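Local coordinates for protein intracellular growth locus, subunit C (Francisella tularensis subsp. tularensis, PDB 2QWU) that probably supports intracellular growth of the bacterium, as a pathogenicity-island product thought to be an Hcp-like tube component of a type VI-like secretion system, at residues E130-E135 with P191-A196; S4-R9 with I18-D23; C34-D39 with G138-L143; A54-E59 with N124-Q129; A71-M76 with I87-G92. The protein carries 2 engineered substitutions. All coordinates share one frame; numbering follows the deposited sequence.

Contact 5, the hairpin of strands 71-79 and 86-96, lies nearest the middle of the chain. Contacts 2 and 3 share its large antiparallel sheet, since strands 18-21 and 37-43 both pair with strand 71-79. Along the chain contact 2 closes first; contact 3 then spans a long loop that holds contact 4, which in turn encloses contact 5, while contact 1 alternates with contact 3. Centres of contacts 3 and 4 are only about 7 Å apart, joined by M140 N bonding to Q129 OE1, whereas those of contacts 1 and 5 are about 20 Å apart. Contacts 1 and 2 meet through E130 and M6, so the N-terminal segment is tied to the loop that begins at strand 130-131.

Contact 1 of 5, residues E130-E135 with P191-A196; sequences EYKTDE and PVCCAA
The carboxylate of D134 takes the methyl of A196 over one of its faces, with D134 CG 3.9 Å from A196 CB. Its OD2 is hydrogen-bonded to S197 OG, just past the end of 191-196. The second flat group, the carboxylate of E130, meets K132 NZ at its edge: E130 OE1 uses the anti lone pair, the one turned away from OE2, to form a salt bridge 2.8 Å long. OE2 takes the backbone N of M6.

K132 carries most of the contact. CG leaves anti to the carbonyl carbon (chi1 -50°) and a bend at chi2 (-67°) lays the chain alongside the C194-A196 backbone, after which it runs straight to the ammonium. There K132 NZ donates in the carbonyl plane to C194 O at 2.7 Å, with a weaker bond to C193 O, and I139 O is a further partner. Main-chain oxygens thus surround a buried ammonium whose charge E130 probably offsets. A water extends the bridge, giving one proton to E130 OE1 and the other to C193 O at 2.9 Å. At the backbone end of K132, T133 N points almost straight at A195 O, 3.0 Å away and 170° at the hydrogen, while K132 CB lies 3.3 Å from that same A195 O.

A type I turn from K132 to E135 thereby rests on the loop leaving strand 189-193. Within the fold, E130 pairs through its backbone with G138, and C193 with M140. V192 reaches strand 200-204, while V192 and C194 both pack on helix 9-14.

Contact 2 of 5, residues S4-R9 with I18-D23; sequences SEMITR and IHVRTD
Selenomethionine M6 and I7 press down on strand 18-21, where the N-terminal loop packs on the flank of the large antiparallel sheet. After these residues the chain enters helix 9-14, which connects the loop to the very strand it covers.

The tight part is apolar. With M6 CG anti to the backbone N (chi1 -175°), and further bends at chi2 and chi3, the side chain curls along the H19-R21 backbone instead of standing off it. M6 CG sits 3.7 Å from V20 CG2, the two side chains crossing at about a right angle. Beyond it the selenium rests 3.6 Å from R21 N, and the methyl reaches R21 O. I7 comes in beside it: its CD1 settles between two branches of the strand, 3.8 Å from I18 CG2 and 3.9 Å from V20 CG2. M140 and I141 of the neighbouring loop also touch M6 and I7, and I7, I18 and V20 are buried here.

H19 and R21 make the looser side. Their side chains project from the alternate positions of the strand, R21 exposed, and it is the backbone of H19 and R21, not their side chains, that M6 touches. A water lies between the two backbones here, 2.7 Å from M6 O and also close to H19 O; other acceptors are in its reach, so how it shares its protons is unsettled. The guanidinium of R21 comes close to that of R75 on the next strand, like charge to like. R21 NE meets the edge of the H19 ring in its plane, 3.4 Å from H19 CE1.

Contact 3 of 5, residues C34-D39 with G138-L143; sequences CRMFID and GIMIDL. Engineered in segment 34-39: M36 (natural residue Leu).
M36, an engineered selenomethionine where the natural residue is Leu, leaves its backbone with CG anti to the carbonyl carbon (chi1 -74°), runs straight through chi2, and then turns at chi3 (64°), which swings its methyl toward L143. M140, also a selenomethionine, follows the same course but turns at chi3 in the opposite sense (-61°), and so its methyl slides between C34 and M36. M140 CE lies 3.6 Å from M36 CG and 3.8 Å from C34 CB, the two long side chains slanting across each other.

At the other end M36 meets L143 at about a right angle. M36 CE is 3.2 Å from L143 CD1, tighter than ordinary van der Waals contact. The touching parts of the two backbones run nearly parallel, yet M36 CA and M140 CA are 8.5 Å apart: side chains fill the gap between the approach to strand 37-43 and the loop after strand 137-138. V20 touches both selenomethionines, and V73 lies against M36 and L143, completing the packing over the sheet.

With methyls, methylenes and polarisable selenium doing the touching, the cohesion here is dispersive and hydrophobic, and depends on close fit more than on bond direction.

Contact 4 of 5, residues A54-E59 with N124-Q129; sequences AIDGGE and NSNKKQ
A type II beta turn from D56 to E59 docks on the loop 124-129 through its backbone, G57 N giving its hydrogen to K128 O at 3.0 Å in the carbonyl plane, on a lone pair. K128 O thus sits close to G57, where there is no side chain to hold it off.

The carboxylate of D56 does the rest. Its CG stands anti to the backbone N (chi1 -155°), and this carries OD1 into the hollow of the opposite loop, where two N-H groups reach it from opposite faces of its plane. N126 ND2 comes nearly along the C-O bond at 3.0 Å, with OD1 in the plane of the amide although the carboxylate and amide planes are 68° apart. K128 N arrives on the syn side at 3.1 Å. This double grip should restrain the carboxylate's rotation. D56 OD1 and K128 O, 3.1 Å apart, are both acceptors and not bonded. N126 is itself positioned by segment 34-39, its OD1 taking F37 N and its ND2 also serving R35 O.

On the outer side the K128 chain lies over the turn, its CD 3.2 Å from G57 O, and its ammonium leads away. E59 OE1 reaches back to D56 N at 2.9 Å, bracing the turn from within. At the far oxygen of the carboxylate, a water donates to D56 OD2 at 2.8 Å and accepts from K127 N.

Contact 5 of 5, residues A71-M76 with I87-G92; sequences ASVIRM and ISITLG. Engineered in segment 71-76: M76 (natural residue Leu).
R75 and T90 lie side by side and point the same way, the arginine's aliphatic stem running along the threonine with R75 CD 3.8 Å from T90 OG1. V73 and L91 pair similarly on the opposite face of the sheet, V73 CG2 touching L91 CD2 at 3.9 Å. There I89 turns across V73 at about a right angle, its CG1 lying against V73 CG1. Farther along, M76, an engineered selenomethionine where the natural residue is Leu, is fully extended from CG anti to the backbone N (chi1 -167°). It therefore slants past I89 and brings its CE to 3.8 Å from I87 CG2.

These side chains belong to the two arms of a beta hairpin, strands 71-79 and 86-96, at the heart of the antiparallel sheet. A classic beta bulge interrupts it: I74 and R75 both face T90. I74 N donates to T90 O at 2.9 Å, R75 N adds a weak bond to the same oxygen, and T90 N returns one to R75 O at 2.8 Å. The extra residue shifts the register by one, so that S72 pairs with G92 before the bulge and M76 with I89 after it.

S72 and G92 form a hydrogen-bonded pair, S72 N giving to G92 O at 2.9 Å. I74 CD1 lies 3.8 Å from G92 N, next to the glycine. The hydroxyl of S72 meets Y175 OH on strand 173-184, and L41 of strand 37-43 packs against A71 and L91.

Contact 1 of 5, residues E130-E135 with P191-A196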
# COMPACT_ATOMS: atom_id res chain seq x y z
N GLU A 130 5.33 0.95 -12.32
CA GLU A 130 4.75 1.69 -13.42
C GLU A 130 5.70 1.67 -14.62
O GLU A 130 6.94 1.82 -14.44
CB GLU A 130 4.54 3.14 -12.97
CG GLU A 130 4.01 4.08 -14.00
CD GLU A 130 3.81 5.49 -13.41
OE1 GLU A 130 4.79 6.15 -13.02
OE2 GLU A 130 2.64 5.95 -13.38
N TYR A 131 5.13 1.45 -15.81
CA TYR A 131 5.93 1.45 -17.05
C TYR A 131 6.13 2.92 -17.47
O TYR A 131 5.19 3.64 -17.81
CB TYR A 131 5.24 0.60 -18.14
CG TYR A 131 6.12 0.37 -19.34
CD1 TYR A 131 7.32 -0.33 -19.19
CD2 TYR A 131 5.74 0.80 -20.61
CE1 TYR A 131 8.14 -0.61 -20.30
CE2 TYR A 131 6.56 0.52 -21.74
CZ TYR A 131 7.74 -0.19 -21.55
OH TYR A 131 8.58 -0.50 -22.60
N LYS A 132 7.37 3.36 -17.41
CA LYS A 132 7.72 4.75 -17.65
C LYS A 132 7.78 5.19 -19.10
O LYS A 132 7.76 4.37 -20.02
CB LYS A 132 9.03 5.05 -16.92
CG LYS A 132 9.04 4.63 -15.45
CD LYS A 132 8.05 5.47 -14.60
CE LYS A 132 8.17 5.10 -13.13
NZ LYS A 132 7.52 6.16 -12.28
N THR A 133 7.85 6.52 -19.29
CA THR A 133 7.84 7.06 -20.65
C THR A 133 9.06 6.71 -21.46
O THR A 133 9.03 6.83 -22.68
CB THR A 133 7.61 8.61 -20.65
OG1 THR A 133 8.60 9.28 -19.86
CG2 THR A 133 6.16 8.91 -20.07
N ASP A 134 10.14 6.33 -20.78
CA ASP A 134 11.34 5.94 -21.48
C ASP A 134 11.46 4.41 -21.70
O ASP A 134 12.56 3.87 -21.93
CB ASP A 134 12.58 6.54 -20.79
CG ASP A 134 12.78 6.05 -19.35
OD1 ASP A 134 11.81 5.54 -18.73
OD2 ASP A 134 13.92 6.21 -18.84
N GLU A 135 10.32 3.73 -21.63
CA GLU A 135 10.19 2.30 -21.90
C GLU A 135 10.98 1.37 -21.00
O GLU A 135 11.65 0.42 -21.44
CB GLU A 135 10.55 2.03 -23.38
CG GLU A 135 9.75 2.92 -24.33
CD GLU A 135 9.76 2.43 -25.76
OE1 GLU A 135 10.85 2.04 -26.27
OE2 GLU A 135 8.66 2.45 -26.39
N PRO A 191 11.10 7.47 -1.17
CA PRO A 191 11.67 7.52 -2.53
C PRO A 191 10.47 7.46 -3.53
O PRO A 191 9.48 6.74 -3.28
CB PRO A 191 12.50 6.23 -2.62
CG PRO A 191 12.83 5.90 -1.27
CD PRO A 191 11.57 6.25 -0.47
N VAL A 192 10.55 8.24 -4.61
CA VAL A 192 9.50 8.26 -5.64
C VAL A 192 10.16 8.29 -7.01
O VAL A 192 11.37 8.46 -7.13
CB VAL A 192 8.56 9.49 -5.50
CG1 VAL A 192 7.87 9.43 -4.15
CG2 VAL A 192 9.33 10.80 -5.73
N CYS A 193 9.37 8.08 -8.04
CA CYS A 193 9.89 8.21 -9.41
C CYS A 193 8.72 8.72 -10.21
O CYS A 193 7.58 8.22 -10.06
CB CYS A 193 10.33 6.87 -9.99
SG CYS A 193 11.22 7.12 -11.58
N CYS A 194 9.03 9.70 -11.07
CA CYS A 194 8.01 10.38 -11.85
C CYS A 194 7.84 9.85 -13.26
O CYS A 194 7.78 8.62 -13.41
CB CYS A 194 8.28 11.89 -11.79
SG CYS A 194 8.33 12.47 -10.03
N ALA A 195 7.78 10.73 -14.28
CA ALA A 195 7.46 10.30 -15.64
C ALA A 195 8.34 9.21 -16.25
O ALA A 195 7.84 8.17 -16.73
CB ALA A 195 7.45 11.56 -16.59
N ALA A 196 9.62 9.49 -16.27
CA ALA A 196 10.58 8.59 -16.86
C ALA A 196 11.33 7.85 -15.75
O ALA A 196 11.27 8.26 -14.57
CB ALA A 196 11.52 9.42 -17.74
O HOH W 1 5.43 7.29 -15.92
O HOH W 2 4.87 8.21 -11.07

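Contact 2 of 5, residues S4-R9 with I18-D23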
# COMPACT_ATOMS: atom_id res chain seq x y z
N SER A 4 1.67 11.57 -17.94
CA SER A 4 0.85 10.36 -17.77
C SER A 4 1.19 9.72 -16.41
O SER A 4 0.43 8.97 -15.82
CB SER A 4 1.16 9.38 -18.90
OG SER A 4 2.55 9.42 -19.20
N GLU A 5 2.39 10.04 -15.98
CA GLU A 5 3.02 9.63 -14.74
C GLU A 5 2.07 9.82 -13.53
O GLU A 5 1.51 10.91 -13.33
CB GLU A 5 4.23 10.54 -14.53
CG GLU A 5 3.76 11.98 -14.28
CD GLU A 5 4.55 13.07 -14.96
OE1 GLU A 5 5.56 13.49 -14.39
OE2 GLU A 5 4.16 13.53 -16.06
N MSE A 6 1.93 8.79 -12.72
CA MSE A 6 1.10 8.91 -11.53
C MSE A 6 1.60 10.01 -10.59
O MSE A 6 0.80 10.78 -10.03
CB MSE A 6 1.04 7.56 -10.82
CG MSE A 6 0.10 7.50 -9.61
SE MSE A 6 -1.63 7.33 -10.08
CE MSE A 6 -1.68 6.04 -10.94
N ILE A 7 2.90 10.11 -10.38
CA ILE A 7 3.42 11.18 -9.53
C ILE A 7 4.23 12.15 -10.39
O ILE A 7 5.23 11.75 -11.02
CB ILE A 7 4.29 10.62 -8.45
CG1 ILE A 7 3.46 9.62 -7.60
CG2 ILE A 7 4.81 11.77 -7.57
CD1 ILE A 7 4.32 8.81 -6.63
N THR A 8 3.81 13.42 -10.43
CA THR A 8 4.49 14.42 -11.26
C THR A 8 5.63 15.13 -10.52
O THR A 8 5.58 15.31 -9.30
CB THR A 8 3.47 15.54 -11.76
OG1 THR A 8 2.98 16.28 -10.62
CG2 THR A 8 2.28 14.89 -12.49
N ARG A 9 6.65 15.56 -11.26
CA ARG A 9 7.77 16.28 -10.65
C ARG A 9 7.25 17.53 -9.91
O ARG A 9 7.74 17.87 -8.83
CB ARG A 9 8.79 16.66 -11.71
CG ARG A 9 9.94 17.50 -11.17
CD ARG A 9 10.60 16.87 -9.96
NE ARG A 9 11.08 15.51 -10.24
CZ ARG A 9 11.72 14.75 -9.36
NH1 ARG A 9 11.95 15.21 -8.13
NH2 ARG A 9 12.12 13.54 -9.71
N ILE A 18 0.44 13.68 -2.60
CA ILE A 18 0.87 12.65 -3.54
C ILE A 18 -0.23 11.63 -3.46
O ILE A 18 -0.71 11.27 -2.34
CB ILE A 18 2.23 12.02 -3.10
CG1 ILE A 18 3.35 13.08 -3.21
CG2 ILE A 18 2.58 10.83 -3.97
CD1 ILE A 18 4.69 12.54 -2.82
N HIS A 19 -0.66 11.16 -4.61
CA HIS A 19 -1.75 10.23 -4.66
C HIS A 19 -1.43 9.14 -5.67
O HIS A 19 -0.98 9.42 -6.79
CB HIS A 19 -3.05 10.96 -5.10
CG HIS A 19 -4.27 10.10 -5.06
ND1 HIS A 19 -4.83 9.55 -6.19
CD2 HIS A 19 -5.08 9.75 -4.03
CE1 HIS A 19 -5.94 8.91 -5.86
NE2 HIS A 19 -6.12 9.02 -4.56
N VAL A 20 -1.63 7.90 -5.27
CA VAL A 20 -1.42 6.79 -6.20
C VAL A 20 -2.67 5.93 -6.17
O VAL A 20 -3.29 5.71 -5.11
CB VAL A 20 -0.19 5.89 -5.85
CG1 VAL A 20 -0.25 4.61 -6.73
CG2 VAL A 20 1.14 6.64 -6.12
N ARG A 21 -3.04 5.42 -7.32
CA ARG A 21 -4.20 4.58 -7.39
C ARG A 21 -4.01 3.62 -8.54
O ARG A 21 -3.57 4.02 -9.64
CB ARG A 21 -5.40 5.46 -7.62
CG ARG A 21 -6.65 4.75 -8.07
CD ARG A 21 -7.37 5.74 -8.94
NE ARG A 21 -7.55 6.97 -8.20
CZ ARG A 21 -8.68 7.29 -7.60
NH1 ARG A 21 -9.71 6.45 -7.67
NH2 ARG A 21 -8.77 8.42 -6.89
N THR A 22 -4.34 2.36 -8.29
CA THR A 22 -4.23 1.34 -9.31
C THR A 22 -5.59 0.65 -9.41
O THR A 22 -6.48 0.89 -8.59
CB THR A 22 -3.17 0.24 -8.93
OG1 THR A 22 -3.72 -0.63 -7.92
CG2 THR A 22 -1.90 0.90 -8.38
N ASP A 23 -5.74 -0.21 -10.41
CA ASP A 23 -6.96 -1.03 -10.50
C ASP A 23 -6.94 -2.00 -9.27
O ASP A 23 -5.88 -2.42 -8.82
CB ASP A 23 -6.95 -1.81 -11.80
CG ASP A 23 -7.32 -0.94 -12.99
OD1 ASP A 23 -7.87 0.18 -12.76
OD2 ASP A 23 -7.06 -1.36 -14.15
O HOH W 3 -0.31 11.69 -7.71

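Contact 3 of 5, residues C34-D39 with G138-L143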
# COMPACT_ATOMS: atom_id res chain seq x y z
N CYS A 34 -0.03 0.04 -14.03
CA CYS A 34 0.69 0.09 -12.76
C CYS A 34 0.11 -0.84 -11.70
O CYS A 34 -1.08 -1.21 -11.69
CB CYS A 34 0.75 1.51 -12.25
SG CYS A 34 -0.89 2.15 -11.79
N ARG A 35 1.00 -1.33 -10.84
CA ARG A 35 0.56 -2.20 -9.75
C ARG A 35 1.59 -2.09 -8.61
O ARG A 35 2.80 -1.91 -8.83
CB ARG A 35 0.38 -3.66 -10.20
CG ARG A 35 1.71 -4.56 -10.31
CD ARG A 35 2.64 -4.07 -11.37
NE ARG A 35 2.06 -4.03 -12.71
CZ ARG A 35 1.86 -5.06 -13.54
NH1 ARG A 35 2.18 -6.33 -13.23
NH2 ARG A 35 1.36 -4.83 -14.77
N MSE A 36 1.08 -2.17 -7.38
CA MSE A 36 1.92 -2.09 -6.18
C MSE A 36 1.52 -3.18 -5.23
O MSE A 36 0.36 -3.49 -5.07
CB MSE A 36 1.73 -0.72 -5.49
CG MSE A 36 2.39 0.42 -6.20
SE MSE A 36 2.12 2.02 -5.16
CE MSE A 36 3.01 1.51 -3.82
N PHE A 37 2.52 -3.86 -4.65
CA PHE A 37 2.21 -4.84 -3.67
C PHE A 37 3.41 -5.00 -2.72
O PHE A 37 4.53 -4.55 -3.03
CB PHE A 37 1.80 -6.16 -4.35
CG PHE A 37 2.87 -6.74 -5.30
CD1 PHE A 37 3.90 -7.53 -4.79
CD2 PHE A 37 2.79 -6.52 -6.68
CE1 PHE A 37 4.87 -8.12 -5.68
CE2 PHE A 37 3.74 -7.11 -7.58
CZ PHE A 37 4.79 -7.93 -7.04
N ILE A 38 3.13 -5.57 -1.56
CA ILE A 38 4.17 -5.72 -0.54
C ILE A 38 4.32 -7.16 -0.08
O ILE A 38 3.35 -7.90 0.02
CB ILE A 38 3.87 -4.79 0.66
CG1 ILE A 38 2.43 -5.02 1.16
CG2 ILE A 38 4.09 -3.32 0.25
CD1 ILE A 38 2.06 -4.21 2.42
N ASP A 39 5.55 -7.56 0.26
CA ASP A 39 5.79 -8.97 0.59
C ASP A 39 5.46 -9.38 2.01
O ASP A 39 5.49 -10.60 2.34
CB ASP A 39 7.23 -9.40 0.18
CG ASP A 39 8.30 -8.75 1.02
OD1 ASP A 39 7.96 -7.99 1.95
OD2 ASP A 39 9.53 -9.02 0.75
N GLY A 138 9.65 1.33 -13.42
CA GLY A 138 10.25 2.03 -12.29
C GLY A 138 9.24 2.04 -11.15
O GLY A 138 8.15 1.54 -11.33
N ILE A 139 9.62 2.57 -10.00
CA ILE A 139 8.65 2.65 -8.91
C ILE A 139 7.78 3.88 -9.09
O ILE A 139 8.08 4.73 -9.95
CB ILE A 139 9.34 2.86 -7.52
CG1 ILE A 139 10.09 4.21 -7.46
CG2 ILE A 139 10.30 1.65 -7.21
CD1 ILE A 139 10.63 4.56 -6.03
N MSE A 140 6.69 3.91 -8.33
CA MSE A 140 5.90 5.15 -8.20
C MSE A 140 6.36 5.66 -6.82
O MSE A 140 6.89 6.74 -6.71
CB MSE A 140 4.39 4.90 -8.23
CG MSE A 140 3.93 4.63 -9.71
SE MSE A 140 2.10 4.23 -9.90
CE MSE A 140 1.99 2.70 -8.90
N ILE A 141 6.20 4.83 -5.79
CA ILE A 141 6.65 5.17 -4.43
C ILE A 141 7.26 3.88 -3.82
O ILE A 141 6.68 2.81 -3.92
CB ILE A 141 5.49 5.50 -3.49
CG1 ILE A 141 4.65 6.63 -4.03
CG2 ILE A 141 6.08 5.84 -2.12
CD1 ILE A 141 3.49 6.99 -3.06
N ASP A 142 8.40 4.02 -3.14
CA ASP A 142 9.00 2.85 -2.44
C ASP A 142 8.46 2.86 -1.00
O ASP A 142 8.87 3.67 -0.16
CB ASP A 142 10.56 2.96 -2.43
CG ASP A 142 11.23 1.71 -1.90
OD1 ASP A 142 10.51 0.89 -1.28
OD2 ASP A 142 12.48 1.54 -2.08
N LEU A 143 7.53 1.96 -0.72
CA LEU A 143 6.89 1.90 0.59
C LEU A 143 7.61 0.92 1.54
O LEU A 143 7.15 0.69 2.63
CB LEU A 143 5.43 1.42 0.42
CG LEU A 143 4.57 2.42 -0.37
CD1 LEU A 143 3.17 1.78 -0.61
CD2 LEU A 143 4.47 3.76 0.38

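Contact 4 of 5, residues A54-E59 with N124-Q129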
# COMPACT_ATOMS: atom_id res chain seq x y z
N ALA A 54 1.38 -12.35 -6.72
CA ALA A 54 1.38 -11.02 -7.35
C ALA A 54 2.43 -10.96 -8.43
O ALA A 54 3.55 -11.58 -8.33
CB ALA A 54 1.62 -9.94 -6.30
N ILE A 55 2.09 -10.22 -9.46
CA ILE A 55 2.94 -10.14 -10.65
C ILE A 55 3.63 -8.77 -10.78
O ILE A 55 2.94 -7.74 -10.89
CB ILE A 55 2.06 -10.41 -11.90
CG1 ILE A 55 1.27 -11.72 -11.77
CG2 ILE A 55 2.96 -10.33 -13.17
CD1 ILE A 55 2.18 -12.98 -11.73
N ASP A 56 4.96 -8.76 -10.72
CA ASP A 56 5.73 -7.52 -10.85
C ASP A 56 5.61 -7.04 -12.33
O ASP A 56 5.33 -7.82 -13.24
CB ASP A 56 7.21 -7.77 -10.45
CG ASP A 56 7.93 -6.49 -9.97
OD1 ASP A 56 7.26 -5.47 -9.69
OD2 ASP A 56 9.18 -6.50 -9.84
N GLY A 57 5.83 -5.76 -12.55
CA GLY A 57 5.70 -5.26 -13.91
C GLY A 57 6.62 -5.99 -14.86
O GLY A 57 7.82 -6.19 -14.54
N GLY A 58 6.07 -6.39 -15.99
CA GLY A 58 6.82 -7.06 -17.04
C GLY A 58 7.07 -8.52 -16.80
O GLY A 58 7.61 -9.22 -17.69
N GLU A 59 6.70 -9.01 -15.62
CA GLU A 59 6.98 -10.39 -15.27
C GLU A 59 6.14 -11.36 -16.12
O GLU A 59 4.98 -11.13 -16.43
CB GLU A 59 6.71 -10.57 -13.76
CG GLU A 59 7.17 -11.91 -13.19
CD GLU A 59 6.65 -12.14 -11.77
OE1 GLU A 59 6.52 -11.15 -11.01
OE2 GLU A 59 6.38 -13.31 -11.41
N ASN A 124 8.55 -5.18 2.04
CA ASN A 124 9.19 -4.65 0.84
C ASN A 124 8.19 -4.52 -0.29
O ASN A 124 7.47 -5.48 -0.62
CB ASN A 124 10.29 -5.61 0.37
CG ASN A 124 11.38 -5.76 1.42
OD1 ASN A 124 11.93 -4.74 1.89
ND2 ASN A 124 11.68 -7.00 1.79
N SER A 125 8.16 -3.35 -0.90
CA SER A 125 7.28 -3.18 -2.05
C SER A 125 8.00 -3.59 -3.34
O SER A 125 9.24 -3.67 -3.40
CB SER A 125 6.76 -1.72 -2.13
OG SER A 125 7.78 -0.75 -2.08
N ASN A 126 7.22 -3.88 -4.36
CA ASN A 126 7.78 -4.28 -5.67
C ASN A 126 8.51 -3.15 -6.37
O ASN A 126 8.21 -1.97 -6.21
CB ASN A 126 6.70 -4.89 -6.58
CG ASN A 126 5.59 -3.88 -6.94
OD1 ASN A 126 5.01 -3.24 -6.08
ND2 ASN A 126 5.29 -3.77 -8.23
N LYS A 127 9.50 -3.51 -7.16
CA LYS A 127 10.31 -2.49 -7.83
C LYS A 127 9.75 -2.07 -9.18
O LYS A 127 10.05 -0.98 -9.63
CB LYS A 127 11.75 -3.00 -8.00
CG LYS A 127 12.43 -3.25 -6.62
CD LYS A 127 13.88 -3.77 -6.71
CE LYS A 127 14.44 -4.13 -5.33
NZ LYS A 127 14.08 -3.13 -4.28
N LYS A 128 8.97 -2.92 -9.83
CA LYS A 128 8.46 -2.56 -11.14
C LYS A 128 6.96 -2.25 -11.01
O LYS A 128 6.13 -3.10 -11.25
CB LYS A 128 8.73 -3.71 -12.11
CG LYS A 128 10.26 -3.91 -12.32
CD LYS A 128 10.53 -4.98 -13.39
CE LYS A 128 11.98 -5.03 -13.81
NZ LYS A 128 12.81 -5.59 -12.69
N GLN A 129 6.65 -1.01 -10.64
CA GLN A 129 5.28 -0.57 -10.39
C GLN A 129 4.59 0.14 -11.58
O GLN A 129 3.42 -0.07 -11.81
CB GLN A 129 5.32 0.39 -9.22
CG GLN A 129 5.90 -0.25 -7.96
CD GLN A 129 5.89 0.73 -6.80
OE1 GLN A 129 5.50 1.90 -6.97
NE2 GLN A 129 6.29 0.28 -5.63
O HOH W 4 10.23 -6.16 -7.32

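Contact 5 of 5, residues A71-M76 with I87-G92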
# COMPACT_ATOMS: atom_id res chain seq x y z
N ALA A 71 -0.08 -8.43 0.58
CA ALA A 71 -1.12 -7.43 0.30
C ALA A 71 -0.79 -6.65 -0.92
O ALA A 71 0.39 -6.52 -1.27
CB ALA A 71 -1.25 -6.44 1.47
N SER A 72 -1.82 -6.13 -1.60
CA SER A 72 -1.59 -5.22 -2.70
C SER A 72 -1.86 -3.84 -2.09
O SER A 72 -2.53 -3.72 -1.03
CB SER A 72 -2.61 -5.44 -3.83
OG SER A 72 -3.92 -5.20 -3.30
N VAL A 73 -1.25 -2.81 -2.68
CA VAL A 73 -1.56 -1.43 -2.27
C VAL A 73 -2.35 -0.88 -3.46
O VAL A 73 -1.80 -0.74 -4.56
CB VAL A 73 -0.32 -0.58 -2.03
CG1 VAL A 73 -0.74 0.82 -1.65
CG2 VAL A 73 0.51 -1.20 -0.92
N ILE A 74 -3.64 -0.63 -3.24
CA ILE A 74 -4.57 -0.17 -4.29
C ILE A 74 -4.65 1.35 -4.39
O ILE A 74 -4.80 1.89 -5.50
CB ILE A 74 -6.00 -0.76 -4.03
CG1 ILE A 74 -5.95 -2.29 -4.15
CG2 ILE A 74 -7.00 -0.26 -4.99
CD1 ILE A 74 -7.12 -2.97 -3.40
N ARG A 75 -4.58 2.02 -3.24
CA ARG A 75 -4.60 3.47 -3.23
C ARG A 75 -3.84 3.96 -2.06
O ARG A 75 -3.78 3.30 -0.99
CB ARG A 75 -6.02 4.01 -3.10
CG ARG A 75 -6.98 3.32 -3.95
CD ARG A 75 -8.41 3.73 -3.61
NE ARG A 75 -8.67 5.14 -3.83
CZ ARG A 75 -9.58 5.61 -4.70
NH1 ARG A 75 -10.32 4.79 -5.46
NH2 ARG A 75 -9.78 6.92 -4.78
N MSE A 76 -3.22 5.11 -2.26
CA MSE A 76 -2.54 5.72 -1.16
C MSE A 76 -2.54 7.21 -1.37
O MSE A 76 -2.40 7.66 -2.50
CB MSE A 76 -1.09 5.25 -1.04
CG MSE A 76 -0.53 5.64 0.27
SE MSE A 76 1.08 4.79 0.52
CE MSE A 76 1.42 5.45 2.17
N ILE A 87 -2.21 10.53 6.17
CA ILE A 87 -2.17 9.46 5.18
C ILE A 87 -3.39 8.58 5.20
O ILE A 87 -3.93 8.27 6.27
CB ILE A 87 -0.88 8.56 5.50
CG1 ILE A 87 0.38 9.41 5.28
CG2 ILE A 87 -0.83 7.32 4.65
CD1 ILE A 87 1.65 8.65 5.73
N SER A 88 -3.81 8.17 4.02
CA SER A 88 -4.89 7.18 3.90
C SER A 88 -4.32 6.10 2.98
O SER A 88 -3.49 6.38 2.13
CB SER A 88 -6.21 7.79 3.35
OG SER A 88 -6.02 8.33 2.07
N ILE A 89 -4.74 4.86 3.19
CA ILE A 89 -4.25 3.76 2.36
C ILE A 89 -5.33 2.73 2.18
O ILE A 89 -6.17 2.52 3.04
CB ILE A 89 -2.94 3.14 3.00
CG1 ILE A 89 -2.28 2.16 2.01
CG2 ILE A 89 -3.27 2.35 4.31
CD1 ILE A 89 -0.89 1.73 2.53
N THR A 90 -5.32 2.08 1.02
CA THR A 90 -6.27 1.01 0.71
C THR A 90 -5.45 -0.21 0.29
O THR A 90 -4.62 -0.11 -0.61
CB THR A 90 -7.22 1.42 -0.43
OG1 THR A 90 -7.99 2.56 0.01
CG2 THR A 90 -8.21 0.31 -0.70
N LEU A 91 -5.65 -1.32 1.03
CA LEU A 91 -4.89 -2.55 0.79
C LEU A 91 -5.82 -3.69 0.38
O LEU A 91 -6.94 -3.75 0.85
CB LEU A 91 -4.15 -2.95 2.10
CG LEU A 91 -3.20 -1.91 2.69
CD1 LEU A 91 -3.02 -2.10 4.17
CD2 LEU A 91 -1.89 -2.06 2.00
N GLY A 92 -5.34 -4.58 -0.48
CA GLY A 92 -6.12 -5.74 -0.88
C GLY A 92 -5.45 -6.96 -0.23
O GLY A 92 -4.25 -7.12 -0.37